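Local structure of R.Ecl18kI (2GB7) at residues F71-R84 and D96-L108. The protein is a type II restriction endonuclease that recognises the double-stranded DNA sequence 5'-CCNGG-3' and cleaves it before the first C. The protein carries 1 engineered substitution. Numbering follows the deposited sequence.
Sequences FTTRMLSYLIDEER and DFTMEYPTHIYDL. With nucleotides of chain A.
The ring of Tyr101 lies between Leu79 and its own neighbour Glu100. Leu79 CB sits over the centre of one face, a CH-pi contact 4.3 Å from the ring centroid, and Glu100 CB covers the opposite face. The guanidinium of Arg84 is held in two ways. At its edge, Asp96 takes it side-on, the guanidinium and carboxylate nearly coplanar, their planes 21° apart. Arg84 NE gives to Asp96 OD2 at 3.0 Å and Arg84 NH2 to Asp96 OD1 at 2.7 Å, both on syn lone pairs. Over one face stands Glu100, whose OE2 is 3.5 Å from Arg84 NH2. That pairing is of charges alone, since no N-H points at the oxygen. The two bonds to Asp96 fix the rotation of the group. Tyr101 CD2 lies over one face of the His104 ring, toward the rim, with Tyr101 O at its edge. The Phe97 ring has Leu76 O at its edge, and Ile80 CG1 approaches it obliquely. At the edge of the Tyr106 ring is OP2 of DG6 of chain A, which accepts from Tyr106 OH at 3.0 Å.

Asp81 caps the short helix that carries Arg84, accepting from Arg84 N. Leu79 CD1 packs 3.4 Å from His104 CB. His104 NE2 is hydrogen-bonded to Leu4 O. Farther along, Leu108 is a knob in a hole formed by Phe71, Thr72, Met75 and Leu76. With CG anti to the backbone N (chi1 175°), Leu108 brings CD2 to 3.7 Å from Leu76 CG, while its CD1 packs against Met75. Ile105 meets Leu76 and Ile105 of the second subunit.

Segments 71-77 and 102-108, from helices 49-77 and 102-134, run nearly antiparallel (155°). They form a helical hairpin whose connection contains helices 82-85 and 90-100, with one arm binding a DNA phosphate.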
loop_
_atom_site.group_PDB
_atom_site.type_symbol
_atom_site.label_atom_id
_atom_site.label_comp_id
_atom_site.label_asym_id
_atom_site.label_seq_id
_atom_site.Cartn_x
_atom_site.Cartn_y
_atom_site.Cartn_z
ATOM N N PHE F 71 17.176 18.909 3.620
ATOM C CA PHE F 71 15.836 19.447 3.423
ATOM C C PHE F 71 15.008 19.414 4.707
ATOM O O PHE F 71 14.402 20.414 5.109
ATOM C CB PHE F 71 15.145 18.627 2.324
ATOM C CG PHE F 71 13.728 19.011 2.087
ATOM C CD1 PHE F 71 13.416 20.144 1.330
ATOM C CD2 PHE F 71 12.694 18.243 2.615
ATOM C CE1 PHE F 71 12.092 20.495 1.094
ATOM C CE2 PHE F 71 11.374 18.588 2.388
ATOM C CZ PHE F 71 11.071 19.706 1.609
ATOM N N THR F 72 15.003 18.275 5.376
ATOM C CA THR F 72 14.235 18.107 6.601
ATOM C C THR F 72 14.683 19.140 7.634
ATOM O O THR F 72 13.868 19.850 8.245
ATOM C CB THR F 72 14.424 16.691 7.125
ATOM O OG1 THR F 72 13.998 15.767 6.106
ATOM C CG2 THR F 72 13.643 16.464 8.424
ATOM N N THR F 73 15.988 19.242 7.813
ATOM C CA THR F 73 16.523 20.231 8.780
ATOM C C THR F 73 16.074 21.647 8.427
ATOM O O THR F 73 15.676 22.430 9.321
ATOM C CB THR F 73 18.038 20.147 8.808
ATOM O OG1 THR F 73 18.417 18.852 9.294
ATOM C CG2 THR F 73 18.639 21.237 9.704
ATOM N N ARG F 74 16.117 21.978 7.141
ATOM C CA ARG F 74 15.719 23.299 6.671
ATOM C C ARG F 74 14.246 23.563 6.921
ATOM O O ARG F 74 13.886 24.649 7.391
ATOM C CB ARG F 74 16.060 23.502 5.204
ATOM C CG ARG F 74 16.006 24.940 4.732
ATOM C CD ARG F 74 16.802 25.146 3.451
ATOM N NE ARG F 74 18.203 24.749 3.609
ATOM C CZ ARG F 74 18.737 23.593 3.200
ATOM N NH1 ARG F 74 18.013 22.660 2.556
ATOM N NH2 ARG F 74 20.026 23.376 3.428
ATOM N N MET F 75 13.412 22.572 6.633
ATOM C CA MET F 75 11.987 22.700 6.898
ATOM C C MET F 75 11.738 22.933 8.370
ATOM O O MET F 75 10.986 23.826 8.736
ATOM C CB MET F 75 11.206 21.483 6.381
ATOM C CG MET F 75 11.225 21.388 4.873
ATOM S SD MET F 75 10.733 22.901 4.025
ATOM C CE MET F 75 9.064 23.101 4.595
ATOM N N LEU F 76 12.392 22.149 9.218
ATOM C CA LEU F 76 12.202 22.285 10.657
ATOM C C LEU F 76 12.617 23.661 11.163
ATOM O O LEU F 76 12.089 24.155 12.159
ATOM C CB LEU F 76 12.984 21.205 11.406
ATOM C CG LEU F 76 12.424 19.784 11.346
ATOM C CD1 LEU F 76 13.383 18.775 12.001
ATOM C CD2 LEU F 76 11.044 19.714 11.994
ATOM N N SER F 77 13.555 24.301 10.486
ATOM C CA SER F 77 14.055 25.566 11.039
ATOM C C SER F 77 13.044 26.731 10.856
ATOM O O SER F 77 13.104 27.753 11.560
ATOM C CB SER F 77 15.464 25.831 10.516
ATOM O OG SER F 77 16.269 24.678 10.757
ATOM N N TYR F 78 12.069 26.526 9.968
ATOM C CA TYR F 78 10.932 27.444 9.798
ATOM C C TYR F 78 9.967 27.505 10.987
ATOM O O TYR F 78 9.078 28.365 11.028
ATOM C CB TYR F 78 10.118 27.046 8.580
ATOM C CG TYR F 78 10.622 27.562 7.262
ATOM C CD1 TYR F 78 11.405 26.756 6.444
ATOM C CD2 TYR F 78 10.282 28.843 6.809
ATOM C CE1 TYR F 78 11.853 27.199 5.211
ATOM C CE2 TYR F 78 10.728 29.304 5.573
ATOM C CZ TYR F 78 11.515 28.464 4.777
ATOM O OH TYR F 78 11.976 28.879 3.553
ATOM N N LEU F 79 10.101 26.580 11.930
ATOM C CA LEU F 79 9.236 26.602 13.100
ATOM C C LEU F 79 9.959 27.065 14.372
ATOM O O LEU F 79 9.333 27.220 15.425
ATOM C CB LEU F 79 8.703 25.212 13.427
ATOM C CG LEU F 79 8.050 24.396 12.312
ATOM C CD1 LEU F 79 7.791 22.976 12.848
ATOM C CD2 LEU F 79 6.779 25.050 11.793
ATOM N N ILE F 80 11.270 27.255 14.287
ATOM C CA ILE F 80 12.007 27.784 15.432
ATOM C C ILE F 80 11.566 29.221 15.710
ATOM O O ILE F 80 11.528 30.060 14.806
ATOM C CB ILE F 80 13.537 27.709 15.254
ATOM C CG1 ILE F 80 13.983 26.281 14.971
ATOM C CG2 ILE F 80 14.229 28.163 16.536
ATOM C CD1 ILE F 80 15.460 26.163 14.628
ATOM N N ASP F 81 11.241 29.494 16.976
ATOM C CA ASP F 81 10.651 30.753 17.380
ATOM C C ASP F 81 11.588 31.384 18.404
ATOM O O ASP F 81 11.621 30.980 19.571
ATOM C CB ASP F 81 9.258 30.496 17.967
ATOM C CG ASP F 81 8.468 31.778 18.247
ATOM O OD1 ASP F 81 9.066 32.842 18.486
ATOM O OD2 ASP F 81 7.219 31.694 18.243
ATOM N N GLU F 82 12.371 32.350 17.937
ATOM C CA GLU F 82 13.375 33.001 18.764
ATOM C C GLU F 82 12.740 33.764 19.914
ATOM O O GLU F 82 13.215 33.661 21.051
ATOM C CB GLU F 82 14.278 33.898 17.908
ATOM C CG GLU F 82 15.213 34.863 18.662
ATOM C CD GLU F 82 15.975 34.243 19.838
ATOM O OE1 GLU F 82 16.167 33.011 19.884
ATOM O OE2 GLU F 82 16.384 35.012 20.730
ATOM N N GLU F 83 11.670 34.508 19.634
ATOM C CA GLU F 83 11.041 35.352 20.665
ATOM C C GLU F 83 10.470 34.479 21.775
ATOM O O GLU F 83 10.478 34.853 22.949
ATOM C CB GLU F 83 9.932 36.230 20.068
ATOM C CG GLU F 83 10.423 37.478 19.341
ATOM N N ARG F 84 9.983 33.307 21.375
ATOM C CA ARG F 84 9.444 32.314 22.283
ATOM C C ARG F 84 10.501 31.732 23.229
ATOM O O ARG F 84 10.288 31.655 24.442
ATOM C CB ARG F 84 8.803 31.189 21.469
ATOM C CG ARG F 84 7.752 30.429 22.215
ATOM C CD ARG F 84 7.209 29.274 21.397
ATOM N NE ARG F 84 6.906 28.148 22.272
ATOM C CZ ARG F 84 5.851 28.075 23.076
ATOM N NH1 ARG F 84 4.958 29.064 23.129
ATOM N NH2 ARG F 84 5.685 27.006 23.839
ATOM N N ASP F 96 10.577 22.089 24.748
ATOM C CA ASP F 96 9.479 22.895 24.234
ATOM C C ASP F 96 9.263 22.622 22.753
ATOM O O ASP F 96 8.143 22.405 22.305
ATOM C CB ASP F 96 9.794 24.376 24.442
ATOM C CG ASP F 96 8.654 25.282 24.011
ATOM O OD1 ASP F 96 7.601 25.271 24.685
ATOM O OD2 ASP F 96 8.825 26.012 23.010
ATOM N N PHE F 97 10.346 22.634 21.993
ATOM C CA PHE F 97 10.267 22.286 20.582
ATOM C C PHE F 97 9.568 20.946 20.403
ATOM O O PHE F 97 8.670 20.819 19.560
ATOM C CB PHE F 97 11.664 22.248 19.986
ATOM C CG PHE F 97 11.680 22.158 18.499
ATOM C CD1 PHE F 97 11.434 23.287 17.723
ATOM C CD2 PHE F 97 11.969 20.952 17.871
ATOM C CE1 PHE F 97 11.470 23.206 16.326
ATOM C CE2 PHE F 97 11.989 20.858 16.482
ATOM C CZ PHE F 97 11.749 21.993 15.708
ATOM N N THR F 98 9.980 19.939 21.175
ATOM C CA THR F 98 9.388 18.600 21.057
ATOM C C THR F 98 7.914 18.576 21.475
ATOM O O THR F 98 7.180 17.639 21.123
ATOM C CB THR F 98 10.162 17.525 21.866
ATOM O OG1 THR F 98 10.157 17.871 23.261
ATOM C CG2 THR F 98 11.612 17.395 21.384
ATOM N N MET F 99 7.491 19.602 22.214
ATOM C CA MET F 99 6.111 19.685 22.716
ATOM C C MET F 99 5.168 20.573 21.896
ATOM O O MET F 99 3.979 20.264 21.785
ATOM C CB MET F 99 6.086 20.123 24.186
ATOM C CG MET F 99 6.869 19.214 25.136
ATOM S SD MET F 99 6.342 19.382 26.847
ATOM C CE MET F 99 4.600 18.945 26.589
ATOM N N GLU F 100 5.683 21.674 21.348
ATOM C CA GLU F 100 4.845 22.667 20.667
ATOM C C GLU F 100 4.504 22.325 19.219
ATOM O O GLU F 100 3.486 22.781 18.704
ATOM C CB GLU F 100 5.499 24.044 20.689
ATOM C CG GLU F 100 4.520 25.201 20.867
ATOM C CD GLU F 100 3.619 25.061 22.092
ATOM O OE1 GLU F 100 3.762 24.086 22.865
ATOM O OE2 GLU F 100 2.749 25.947 22.290
ATOM N N TYR F 101 5.360 21.555 18.558
ATOM C CA TYR F 101 5.128 21.301 17.123
ATOM C C TYR F 101 4.930 19.837 16.718
ATOM O O TYR F 101 5.419 19.444 15.664
ATOM C CB TYR F 101 6.240 21.956 16.274
ATOM C CG TYR F 101 6.629 23.329 16.778
ATOM C CD1 TYR F 101 7.734 23.488 17.606
ATOM C CD2 TYR F 101 5.880 24.463 16.445
ATOM C CE1 TYR F 101 8.091 24.740 18.096
ATOM C CE2 TYR F 101 6.229 25.738 16.949
ATOM C CZ TYR F 101 7.344 25.862 17.761
ATOM O OH TYR F 101 7.731 27.095 18.280
ATOM N N PRO F 102 4.150 19.048 17.494
ATOM C CA PRO F 102 4.145 17.625 17.170
ATOM C C PRO F 102 3.462 17.349 15.857
ATOM O O PRO F 102 3.901 16.450 15.125
ATOM C CB PRO F 102 3.321 16.997 18.310
ATOM C CG PRO F 102 3.174 18.015 19.327
ATOM C CD PRO F 102 3.237 19.322 18.613
ATOM N N THR F 103 2.393 18.083 15.544
ATOM C CA THR F 103 1.692 17.811 14.268
ATOM C C THR F 103 2.571 18.246 13.103
ATOM O O THR F 103 2.634 17.560 12.078
ATOM C CB THR F 103 0.330 18.521 14.204
ATOM O OG1 THR F 103 -0.397 18.235 15.406
ATOM C CG2 THR F 103 -0.479 18.100 13.010
ATOM N N HIS F 104 3.253 19.377 13.270
ATOM C CA HIS F 104 4.187 19.909 12.280
ATOM C C HIS F 104 5.290 18.913 11.932
ATOM O O HIS F 104 5.501 18.598 10.756
ATOM C CB HIS F 104 4.837 21.196 12.805
ATOM C CG HIS F 104 3.868 22.304 13.059
ATOM N ND1 HIS F 104 3.163 22.414 14.237
ATOM C CD2 HIS F 104 3.509 23.368 12.301
ATOM C CE1 HIS F 104 2.417 23.507 14.200
ATOM N NE2 HIS F 104 2.601 24.098 13.033
ATOM N N ILE F 105 5.993 18.439 12.959
ATOM C CA ILE F 105 7.128 17.529 12.797
ATOM C C ILE F 105 6.634 16.238 12.172
ATOM O O ILE F 105 7.227 15.722 11.207
ATOM C CB ILE F 105 7.807 17.250 14.158
ATOM C CG1 ILE F 105 8.442 18.535 14.677
ATOM C CG2 ILE F 105 8.899 16.185 14.029
ATOM C CD1 ILE F 105 9.036 18.403 16.080
ATOM N N TYR F 106 5.522 15.732 12.690
ATOM C CA TYR F 106 4.910 14.527 12.128
ATOM C C TYR F 106 4.517 14.741 10.665
ATOM O O TYR F 106 4.792 13.880 9.834
ATOM C CB TYR F 106 3.709 14.065 12.967
ATOM C CG TYR F 106 2.977 12.909 12.300
ATOM C CD1 TYR F 106 3.452 11.610 12.374
ATOM C CD2 TYR F 106 1.803 13.143 11.589
ATOM C CE1 TYR F 106 2.778 10.550 11.730
ATOM C CE2 TYR F 106 1.124 12.099 10.953
ATOM C CZ TYR F 106 1.616 10.809 11.033
ATOM O OH TYR F 106 0.940 9.773 10.417
ATOM N N ASP F 107 3.871 15.859 10.341
ATOM C CA ASP F 107 3.464 16.142 8.961
ATOM C C ASP F 107 4.632 16.205 7.978
ATOM O O ASP F 107 4.536 15.733 6.828
ATOM C CB ASP F 107 2.689 17.444 8.895
ATOM C CG ASP F 107 1.295 17.311 9.466
ATOM O OD1 ASP F 107 0.863 16.165 9.753
ATOM O OD2 ASP F 107 0.643 18.366 9.614
ATOM N N LEU F 108 5.726 16.811 8.423
ATOM C CA LEU F 108 6.950 16.791 7.613
ATOM C C LEU F 108 7.462 15.377 7.367
ATOM O O LEU F 108 7.765 15.018 6.228
ATOM C CB LEU F 108 8.048 17.616 8.285
ATOM C CG LEU F 108 9.441 17.623 7.647
ATOM C CD1 LEU F 108 9.408 18.167 6.235
ATOM C CD2 LEU F 108 10.410 18.455 8.485
ATOM P P DG A 6 -1.974 9.233 8.426
ATOM O OP1 DG A 6 -1.233 7.998 8.793
ATOM O OP2 DG A 6 -1.615 10.518 9.080
ATOM O "O5'" DG A 6 -1.864 9.465 6.860
ATOM C "C5'" DG A 6 -1.856 8.373 5.950
ATOM C "C4'" DG A 6 -1.703 8.901 4.546
ATOM O "O4'" DG A 6 -1.540 7.821 3.598
ATOM C "C3'" DG A 6 -2.893 9.723 4.050
ATOM O "O3'" DG A 6 -2.382 10.792 3.255
ATOM C "C2'" DG A 6 -3.631 8.741 3.159
ATOM C "C1'" DG A 6 -2.459 8.010 2.543
ATOM N N9 DG A 6 -2.714 6.711 1.937
ATOM C C8 DG A 6 -3.897 6.014 1.861
ATOM N N7 DG A 6 -3.777 4.882 1.217
ATOM C C5 DG A 6 -2.436 4.837 0.854
ATOM C C6 DG A 6 -1.706 3.860 0.123
ATOM O O6 DG A 6 -2.113 2.808 -0.377
ATOM N N1 DG A 6 -0.365 4.212 -0.002
ATOM C C2 DG A 6 0.202 5.354 0.501
ATOM N N2 DG A 6 1.519 5.506 0.292
ATOM N N3 DG A 6 -0.469 6.277 1.163
ATOM C C4 DG A 6 -1.771 5.953 1.303
#